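Local atomic coordinates of glyoxylate reductase (Paecilomyces sp. J18, PDB entry 3WNV), a protein that probably reduces glyoxylate to glycolate with a nicotinamide cofactor, as a fungal member of the D-isomer-specific 2-hydroxyacid dehydrogenase family. Residues K155-L160 and M178-H183. Numbering follows the deposited sequence.
Sequences KTLGIL and MNIIYH
Leu160 meets the imidazole of His183 at its edge, in the ring plane: Leu160 CD1 lies 4.0 Å from His183 CD2, the two side chains running side by side. Tyr182 meets Ile159 through its CB, 3.3 Å from Ile159 O; with CG between the backbone N and the carbonyl carbon (chi1 83°), its ring swings clear of Ile159 to an edge-to-face contact with Tyr198. Five backbone hydrogen bonds join the parallel strands, starting with Asn179 N to Lys155 O and ending with His183 N to Ile159 O; Ile181 N to Leu157 O is the straightest, 172° at the hydrogen. On the face with Leu160, Thr156 CG2 sits 3.6 Å from Ile181 CG1, crossing it at about a right angle, while Thr156 OG1 gives its proton to a water that in turn donates to Asn179 OD1. On the other face Ile180 CD1 lies alongside Leu157, 3.9 Å from its CB. The Met178 chain, bent at chi3 (83°), brings CE within 3.8 Å of the same Leu157 CB. Helix 164-175 covers this side, with Val169 and Ala173 against Leu157, and completes a right-handed beta-alpha-beta crossover of the Rossmann-type domain; helix 201-207 packs on Leu160 and Ile181. Strand 210-213 flanks 156-160 on its far edge, and strand 197-198 lies beyond 179-183.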
loop_
_atom_site.group_PDB
_atom_site.type_symbol
_atom_site.label_atom_id
_atom_site.label_comp_id
_atom_site.label_asym_id
_atom_site.label_seq_id
_atom_site.Cartn_x
_atom_site.Cartn_y
_atom_site.Cartn_z
ATOM N N LYS A 155 -9.331 -24.406 3.555
ATOM C CA LYS A 155 -7.911 -24.114 3.623
ATOM C C LYS A 155 -7.618 -22.960 4.571
ATOM O O LYS A 155 -8.476 -22.137 4.843
ATOM C CB LYS A 155 -7.369 -23.778 2.239
ATOM C CG LYS A 155 -7.405 -24.991 1.280
ATOM C CD LYS A 155 -6.591 -24.723 0.032
ATOM C CE LYS A 155 -6.250 -26.045 -0.638
ATOM N NZ LYS A 155 -7.492 -26.838 -0.869
ATOM N N THR A 156 -6.372 -22.869 5.019
ATOM C CA THR A 156 -5.953 -21.785 5.932
ATOM C C THR A 156 -5.361 -20.550 5.227
ATOM O O THR A 156 -4.377 -20.646 4.446
ATOM C CB THR A 156 -4.960 -22.346 6.986
ATOM O OG1 THR A 156 -5.637 -23.357 7.719
ATOM C CG2 THR A 156 -4.521 -21.275 7.969
ATOM N N LEU A 157 -6.023 -19.405 5.426
ATOM C CA LEU A 157 -5.464 -18.111 5.068
ATOM C C LEU A 157 -4.632 -17.581 6.238
ATOM O O LEU A 157 -5.137 -17.398 7.361
ATOM C CB LEU A 157 -6.574 -17.094 4.714
ATOM C CG LEU A 157 -5.994 -15.694 4.437
ATOM C CD1 LEU A 157 -5.068 -15.753 3.201
ATOM C CD2 LEU A 157 -7.103 -14.664 4.165
ATOM N N GLY A 158 -3.345 -17.361 5.985
ATOM C CA GLY A 158 -2.469 -16.738 6.977
ATOM C C GLY A 158 -2.192 -15.288 6.603
ATOM O O GLY A 158 -1.924 -14.953 5.439
ATOM N N ILE A 159 -2.309 -14.404 7.584
ATOM C CA ILE A 159 -2.166 -12.961 7.352
ATOM C C ILE A 159 -1.026 -12.451 8.256
ATOM O O ILE A 159 -1.102 -12.488 9.491
ATOM C CB ILE A 159 -3.493 -12.191 7.641
ATOM C CG1 ILE A 159 -4.621 -12.659 6.712
ATOM C CG2 ILE A 159 -3.301 -10.648 7.550
ATOM C CD1 ILE A 159 -5.989 -12.036 7.034
ATOM N N LEU A 160 0.049 -11.999 7.636
ATOM C CA LEU A 160 1.093 -11.318 8.420
ATOM C C LEU A 160 0.806 -9.818 8.433
ATOM O O LEU A 160 1.022 -9.160 7.444
ATOM C CB LEU A 160 2.459 -11.584 7.782
ATOM C CG LEU A 160 3.668 -10.906 8.444
ATOM C CD1 LEU A 160 3.833 -11.453 9.850
ATOM C CD2 LEU A 160 4.878 -11.182 7.583
ATOM N N MET A 178 -12.635 -20.347 4.115
ATOM C CA MET A 178 -11.276 -20.423 4.685
ATOM C C MET A 178 -11.243 -20.240 6.213
ATOM O O MET A 178 -12.108 -19.592 6.778
ATOM C CB MET A 178 -10.351 -19.405 4.026
ATOM C CG MET A 178 -10.325 -19.568 2.531
ATOM S SD MET A 178 -9.074 -18.545 1.786
ATOM C CE MET A 178 -7.598 -19.550 1.974
ATOM N N ASN A 179 -10.245 -20.861 6.848
ATOM C CA ASN A 179 -9.933 -20.646 8.257
ATOM C C ASN A 179 -8.857 -19.574 8.295
ATOM O O ASN A 179 -7.987 -19.511 7.413
ATOM C CB ASN A 179 -9.366 -21.915 8.873
ATOM C CG ASN A 179 -10.325 -23.051 8.804
ATOM O OD1 ASN A 179 -9.974 -24.143 8.359
ATOM N ND2 ASN A 179 -11.558 -22.807 9.227
ATOM N N ILE A 180 -8.897 -18.726 9.302
ATOM C CA ILE A 180 -8.011 -17.547 9.282
ATOM C C ILE A 180 -7.029 -17.596 10.442
ATOM O O ILE A 180 -7.430 -17.770 11.597
ATOM C CB ILE A 180 -8.789 -16.228 9.382
ATOM C CG1 ILE A 180 -10.017 -16.255 8.478
ATOM C CG2 ILE A 180 -7.863 -15.020 9.090
ATOM C CD1 ILE A 180 -9.667 -16.355 6.953
ATOM N N ILE A 181 -5.744 -17.469 10.138
ATOM C CA ILE A 181 -4.730 -17.290 11.185
ATOM C C ILE A 181 -3.920 -16.031 10.901
ATOM O O ILE A 181 -3.857 -15.560 9.763
ATOM C CB ILE A 181 -3.773 -18.501 11.335
ATOM C CG1 ILE A 181 -3.014 -18.761 10.017
ATOM C CG2 ILE A 181 -4.563 -19.735 11.750
ATOM C CD1 ILE A 181 -1.937 -19.901 10.164
ATOM N N TYR A 182 -3.272 -15.491 11.924
ATOM C CA TYR A 182 -2.491 -14.279 11.715
ATOM C C TYR A 182 -1.372 -14.127 12.718
ATOM O O TYR A 182 -1.396 -14.691 13.819
ATOM C CB TYR A 182 -3.386 -13.034 11.776
ATOM C CG TYR A 182 -3.646 -12.564 13.205
ATOM C CD1 TYR A 182 -4.597 -13.200 14.013
ATOM C CD2 TYR A 182 -2.953 -11.478 13.741
ATOM C CE1 TYR A 182 -4.835 -12.777 15.347
ATOM C CE2 TYR A 182 -3.205 -11.045 15.056
ATOM C CZ TYR A 182 -4.145 -11.695 15.838
ATOM O OH TYR A 182 -4.375 -11.240 17.134
ATOM N N HIS A 183 -0.396 -13.311 12.336
ATOM C CA HIS A 183 0.663 -12.923 13.255
ATOM C C HIS A 183 0.925 -11.428 13.156
ATOM O O HIS A 183 1.172 -10.886 12.072
ATOM C CB HIS A 183 1.966 -13.672 12.985
ATOM C CG HIS A 183 3.082 -13.237 13.892
ATOM N ND1 HIS A 183 3.110 -13.562 15.232
ATOM C CD2 HIS A 183 4.150 -12.425 13.679
ATOM C CE1 HIS A 183 4.180 -13.017 15.794
ATOM N NE2 HIS A 183 4.818 -12.317 14.882
HETATM O O HOH W 1 -7.492 -25.319 7.245
#